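Long-range contact in pectate lyase (Cellvibrio cellulosa, PDB 1GXM), which cleaves polygalacturonic acid (pectate) by anti-beta-elimination, the piece in this structure being the catalytic module of a larger family 10 polysaccharide lyase: residues A[137-150]-A[164-178]. Residues are numbered along the deposited sequence; the frame is centred on the assembly and turned at random.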
loop_
_atom_site.group_PDB
_atom_site.type_symbol
_atom_site.label_atom_id
_atom_site.label_comp_id
_atom_site.label_asym_id
_atom_site.label_seq_id
_atom_site.Cartn_x
_atom_site.Cartn_y
_atom_site.Cartn_z
ATOM N N MET A 137 0.501 -0.069 4.177
ATOM C CA MET A 137 1.783 0.209 4.775
ATOM C C MET A 137 2.671 1.022 3.840
ATOM O O MET A 137 3.335 1.955 4.268
ATOM C CB MET A 137 2.478 -1.071 5.203
ATOM C CG MET A 137 3.810 -0.837 5.854
ATOM S SD MET A 137 4.381 -2.289 6.735
ATOM C CE MET A 137 6.020 -1.762 7.095
ATOM N N ALA A 138 2.724 0.649 2.572
ATOM C CA ALA A 138 3.613 1.326 1.656
ATOM C C ALA A 138 3.232 2.785 1.504
ATOM O O ALA A 138 4.098 3.651 1.474
ATOM C CB ALA A 138 3.625 0.649 0.302
ATOM N N TYR A 139 1.947 3.088 1.407
ATOM C CA TYR A 139 1.553 4.465 1.150
ATOM C C TYR A 139 1.582 5.255 2.446
ATOM O O TYR A 139 1.865 6.433 2.411
ATOM C CB TYR A 139 0.207 4.560 0.432
ATOM C CG TYR A 139 0.251 4.170 -1.036
ATOM C CD1 TYR A 139 1.390 3.620 -1.639
ATOM C CD2 TYR A 139 -0.886 4.311 -1.806
ATOM C CE1 TYR A 139 1.382 3.248 -2.987
ATOM C CE2 TYR A 139 -0.898 3.947 -3.128
ATOM C CZ TYR A 139 0.245 3.413 -3.715
ATOM O OH TYR A 139 0.231 3.048 -5.042
ATOM N N ALA A 140 1.344 4.611 3.583
ATOM C CA ALA A 140 1.537 5.277 4.880
ATOM C C ALA A 140 2.990 5.700 5.050
ATOM O O ALA A 140 3.281 6.799 5.502
ATOM C CB ALA A 140 1.125 4.400 6.006
ATOM N N LEU A 141 3.907 4.812 4.705
ATOM C CA LEU A 141 5.319 5.146 4.784
ATOM C C LEU A 141 5.669 6.247 3.817
ATOM O O LEU A 141 6.529 7.064 4.094
ATOM C CB LEU A 141 6.211 3.927 4.554
ATOM C CG LEU A 141 6.103 2.859 5.623
ATOM C CD1 LEU A 141 6.893 1.660 5.222
ATOM C CD2 LEU A 141 6.587 3.381 6.963
ATOM N N THR A 142 5.031 6.259 2.657
ATOM C CA THR A 142 5.253 7.305 1.668
ATOM C C THR A 142 4.830 8.653 2.241
ATOM O O THR A 142 5.542 9.649 2.111
ATOM C CB THR A 142 4.482 7.003 0.387
ATOM O OG1 THR A 142 4.988 5.789 -0.192
ATOM C CG2 THR A 142 4.711 8.076 -0.692
ATOM N N VAL A 143 3.679 8.692 2.893
ATOM C CA VAL A 143 3.218 9.932 3.524
ATOM C C VAL A 143 4.253 10.390 4.547
ATOM O O VAL A 143 4.652 11.567 4.571
ATOM C CB VAL A 143 1.855 9.756 4.197
ATOM C CG1 VAL A 143 1.509 10.997 4.992
ATOM C CG2 VAL A 143 0.780 9.472 3.172
ATOM N N LEU A 144 4.666 9.481 5.413
ATOM C CA LEU A 144 5.640 9.838 6.450
ATOM C C LEU A 144 6.953 10.290 5.830
ATOM O O LEU A 144 7.597 11.192 6.335
ATOM C CB LEU A 144 5.857 8.684 7.425
ATOM C CG LEU A 144 4.638 8.372 8.291
ATOM C CD1 LEU A 144 4.909 7.098 9.054
ATOM C CD2 LEU A 144 4.309 9.515 9.228
ATOM N N ASP A 145 7.353 9.656 4.740
ATOM C CA ASP A 145 8.574 10.048 4.046
ATOM C C ASP A 145 8.449 11.422 3.419
ATOM O O ASP A 145 9.377 12.205 3.477
ATOM C CB ASP A 145 8.944 9.033 2.995
ATOM C CG ASP A 145 10.200 9.394 2.286
ATOM O OD1 ASP A 145 11.302 9.267 2.882
ATOM O OD2 ASP A 145 10.158 9.807 1.117
ATOM N N PHE A 146 7.313 11.728 2.819
ATOM C CA PHE A 146 7.104 13.058 2.289
ATOM C C PHE A 146 7.147 14.077 3.438
ATOM O O PHE A 146 7.758 15.141 3.309
ATOM C CB PHE A 146 5.792 13.139 1.523
ATOM C CG PHE A 146 5.920 12.784 0.068
ATOM C CD1 PHE A 146 6.492 11.589 -0.322
ATOM C CD2 PHE A 146 5.465 13.650 -0.907
ATOM C CE1 PHE A 146 6.605 11.275 -1.649
ATOM C CE2 PHE A 146 5.558 13.327 -2.236
ATOM C CZ PHE A 146 6.149 12.143 -2.615
ATOM N N ALA A 147 6.537 13.741 4.574
ATOM C CA ALA A 147 6.542 14.632 5.725
ATOM C C ALA A 147 7.981 14.813 6.192
ATOM O O ALA A 147 8.441 15.943 6.424
ATOM C CB ALA A 147 5.669 14.064 6.829
ATOM N N ALA A 148 8.719 13.713 6.298
ATOM C CA ALA A 148 10.098 13.748 6.802
ATOM C C ALA A 148 11.002 14.605 5.941
ATOM O O ALA A 148 11.984 15.188 6.433
ATOM C CB ALA A 148 10.673 12.344 6.898
ATOM N N ASN A 149 10.695 14.644 4.651
ATOM C CA ASN A 149 11.528 15.331 3.669
ATOM C C ASN A 149 10.998 16.689 3.264
ATOM O O ASN A 149 11.478 17.302 2.314
ATOM C CB ASN A 149 11.714 14.433 2.452
ATOM C CG ASN A 149 12.705 13.365 2.700
ATOM O OD1 ASN A 149 13.878 13.655 2.889
ATOM N ND2 ASN A 149 12.258 12.115 2.738
ATOM N N LYS A 150 10.019 17.163 4.014
ATOM C CA LYS A 150 9.436 18.471 3.767
ATOM C C LYS A 150 8.908 18.603 2.343
ATOM O O LYS A 150 8.979 19.658 1.732
ATOM C CB LYS A 150 10.470 19.566 4.076
ATOM C CG LYS A 150 9.904 20.761 4.784
ATOM C CD LYS A 150 10.894 21.370 5.776
ATOM C CE LYS A 150 12.297 21.465 5.226
ATOM N NZ LYS A 150 13.237 20.461 5.811
ATOM N N ARG A 164 10.109 15.721 12.043
ATOM C CA ARG A 164 10.685 15.059 10.868
ATOM C C ARG A 164 11.681 13.982 11.241
ATOM O O ARG A 164 11.755 12.973 10.569
ATOM C CB ARG A 164 11.289 16.065 9.910
ATOM C CG ARG A 164 10.246 16.825 9.166
ATOM C CD ARG A 164 10.786 17.746 8.112
ATOM N NE ARG A 164 11.289 18.954 8.755
ATOM C CZ ARG A 164 10.540 20.000 9.059
ATOM N NH1 ARG A 164 9.263 20.047 8.713
ATOM N NH2 ARG A 164 11.079 21.046 9.677
ATOM N N THR A 165 12.429 14.170 12.322
ATOM C CA THR A 165 13.340 13.136 12.793
ATOM C C THR A 165 12.558 11.889 13.172
ATOM O O THR A 165 12.977 10.782 12.882
ATOM C CB THR A 165 14.140 13.656 13.992
ATOM O OG1 THR A 165 15.006 14.682 13.508
ATOM C CG2 THR A 165 15.066 12.584 14.597
ATOM N N ARG A 166 11.456 12.087 13.877
ATOM C CA ARG A 166 10.632 10.976 14.279
ATOM C C ARG A 166 10.056 10.269 13.063
ATOM O O ARG A 166 10.011 9.060 13.024
ATOM C CB ARG A 166 9.496 11.428 15.160
ATOM C CG ARG A 166 8.738 10.270 15.766
ATOM C CD ARG A 166 7.715 10.731 16.745
ATOM N NE ARG A 166 6.914 9.642 17.296
ATOM C CZ ARG A 166 5.597 9.691 17.464
ATOM N NH1 ARG A 166 4.903 10.756 17.086
ATOM N NH2 ARG A 166 4.961 8.655 17.983
ATOM N N PHE A 167 9.640 11.039 12.080
ATOM C CA PHE A 167 9.105 10.452 10.846
ATOM C C PHE A 167 10.179 9.746 10.064
ATOM O O PHE A 167 9.925 8.686 9.529
ATOM C CB PHE A 167 8.438 11.487 9.966
ATOM C CG PHE A 167 7.329 12.236 10.634
ATOM C CD1 PHE A 167 6.643 11.695 11.698
ATOM C CD2 PHE A 167 6.998 13.500 10.212
ATOM C CE1 PHE A 167 5.646 12.395 12.331
ATOM C CE2 PHE A 167 5.991 14.213 10.838
ATOM C CZ PHE A 167 5.313 13.648 11.901
ATOM N N LYS A 168 11.383 10.311 9.996
ATOM C CA LYS A 168 12.469 9.628 9.324
ATOM C C LYS A 168 12.750 8.286 9.987
ATOM O O LYS A 168 12.965 7.279 9.316
ATOM C CB LYS A 168 13.742 10.467 9.300
ATOM C CG LYS A 168 14.817 9.799 8.502
ATOM C CD LYS A 168 16.045 10.633 8.352
ATOM C CE LYS A 168 17.095 9.860 7.575
ATOM N NZ LYS A 168 18.386 10.615 7.466
ATOM N N THR A 169 12.738 8.255 11.310
ATOM C CA THR A 169 12.945 7.028 12.054
ATOM C C THR A 169 11.848 6.012 11.689
ATOM O O THR A 169 12.125 4.860 11.431
ATOM C CB THR A 169 12.962 7.320 13.554
ATOM O OG1 THR A 169 14.144 8.091 13.844
ATOM C CG2 THR A 169 13.040 6.050 14.405
ATOM N N ALA A 170 10.597 6.451 11.648
ATOM C CA ALA A 170 9.495 5.548 11.299
ATOM C C ALA A 170 9.654 5.027 9.869
ATOM O O ALA A 170 9.420 3.861 9.598
ATOM C CB ALA A 170 8.175 6.268 11.458
ATOM N N VAL A 171 10.066 5.890 8.965
ATOM C CA VAL A 171 10.283 5.480 7.575
ATOM C C VAL A 171 11.426 4.491 7.481
ATOM O O VAL A 171 11.332 3.495 6.777
ATOM C CB VAL A 171 10.509 6.687 6.667
ATOM C CG1 VAL A 171 10.944 6.279 5.273
ATOM C CG2 VAL A 171 9.249 7.497 6.577
ATOM N N THR A 172 12.495 4.753 8.211
ATOM C CA THR A 172 13.637 3.862 8.245
ATOM C C THR A 172 13.261 2.505 8.789
ATOM O O THR A 172 13.654 1.482 8.249
ATOM C CB THR A 172 14.738 4.478 9.092
ATOM O OG1 THR A 172 15.087 5.736 8.510
ATOM C CG2 THR A 172 15.972 3.654 9.024
ATOM N N LYS A 173 12.509 2.499 9.877
ATOM C CA LYS A 173 12.041 1.246 10.452
ATOM C C LYS A 173 11.135 0.510 9.473
ATOM O O LYS A 173 11.215 -0.683 9.363
ATOM C CB LYS A 173 11.295 1.493 11.756
ATOM C CG LYS A 173 12.203 1.880 12.906
ATOM C CD LYS A 173 11.425 2.421 14.103
ATOM C CE LYS A 173 10.493 1.422 14.708
ATOM N NZ LYS A 173 9.848 2.005 15.911
ATOM N N GLY A 174 10.256 1.237 8.801
ATOM C CA GLY A 174 9.360 0.624 7.834
ATOM C C GLY A 174 10.118 0.019 6.681
ATOM O O GLY A 174 9.801 -1.071 6.182
ATOM N N THR A 175 11.151 0.731 6.251
ATOM C CA THR A 175 11.995 0.227 5.187
ATOM C C THR A 175 12.710 -1.033 5.616
ATOM O O THR A 175 12.795 -1.996 4.868
ATOM C CB THR A 175 13.003 1.297 4.778
ATOM O OG1 THR A 175 12.309 2.431 4.261
ATOM C CG2 THR A 175 13.853 0.816 3.628
ATOM N N ASP A 176 13.270 -1.010 6.820
ATOM C CA ASP A 176 13.925 -2.164 7.381
ATOM C C ASP A 176 12.964 -3.349 7.390
ATOM O O ASP A 176 13.333 -4.460 7.026
ATOM C CB ASP A 176 14.434 -1.834 8.780
ATOM C CG ASP A 176 15.273 -2.922 9.355
ATOM O OD1 ASP A 176 16.421 -3.089 8.892
ATOM O OD2 ASP A 176 14.846 -3.665 10.255
ATOM N N TYR A 177 11.732 -3.112 7.862
ATOM C CA TYR A 177 10.725 -4.161 7.861
ATOM C C TYR A 177 10.528 -4.773 6.469
ATOM O O TYR A 177 10.522 -5.982 6.283
ATOM C CB TYR A 177 9.375 -3.642 8.412
ATOM C CG TYR A 177 8.406 -4.766 8.483
ATOM C CD1 TYR A 177 7.635 -5.113 7.378
ATOM C CD2 TYR A 177 8.326 -5.559 9.610
ATOM C CE1 TYR A 177 6.837 -6.185 7.405
ATOM C CE2 TYR A 177 7.518 -6.641 9.649
ATOM C CZ TYR A 177 6.760 -6.960 8.530
ATOM O OH TYR A 177 5.963 -8.077 8.534
ATOM N N ILE A 178 10.322 -3.902 5.502
ATOM C CA ILE A 178 10.069 -4.318 4.135
ATOM C C ILE A 178 11.217 -5.167 3.599
ATOM O O ILE A 178 11.011 -6.200 3.002
ATOM C CB ILE A 178 9.800 -3.093 3.260
ATOM C CG1 ILE A 178 8.403 -2.548 3.578
ATOM C CG2 ILE A 178 9.931 -3.427 1.791
ATOM C CD1 ILE A 178 8.171 -1.198 3.046
HETATM O O HOH W 1 7.539 18.421 6.965
#
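Leu141 is the knob of this roughly antiparallel helix pair, a knob-into-hole contact consistent with the (alpha/alpha) toroid of family 10 pectate lyases. Its side chain fits among Ala170, Val171, Gly174 and Ile178. Branch CD1 lies 3.7 Å from Gly174 CA and meets Ile178 CD1 tip to tip, while CD2 faces the carbonyl oxygen of Ala170. With no side chain at Gly174, the leucine can settle right on the backbone, and the axes of 137-148 and 164-178 come within 8.2 Å, their N-to-C directions 143° apart.

Val171 in turn presses into 137-148 one turn beyond Leu141: its CG2 lies 3.4 Å from Asp145 N, with Leu144 CB beside it. Leu144 CD2 and Ala147 CB both approach the Phe167 ring obliquely, and helix 93-109 packs against Phe167 from outside the pair. At the far end, Met137 holds CG anti to its backbone N (chi1 -179°) and runs on extended, which carries CE to 3.7 Å from Tyr177 CD1, while SD lies obliquely off the ring in a Met-aromatic contact.

The other end is wetter and looser. A Schellman motif closes the helix, with Lys150 at C-prime, and Lys150 CD rides 3.5 Å above the centre of the Arg164 guanidinium plane. Lys150 NZ is 3.8 Å from Arg164 NE, a proximity of like charges probably eased by the salt bridge from Arg164 NH2 to Asp161. A water in the guanidinium plane ties the ends together, accepting from Arg164 NH1 at 2.9 Å and donating to Ala147 O at 2.7 Å.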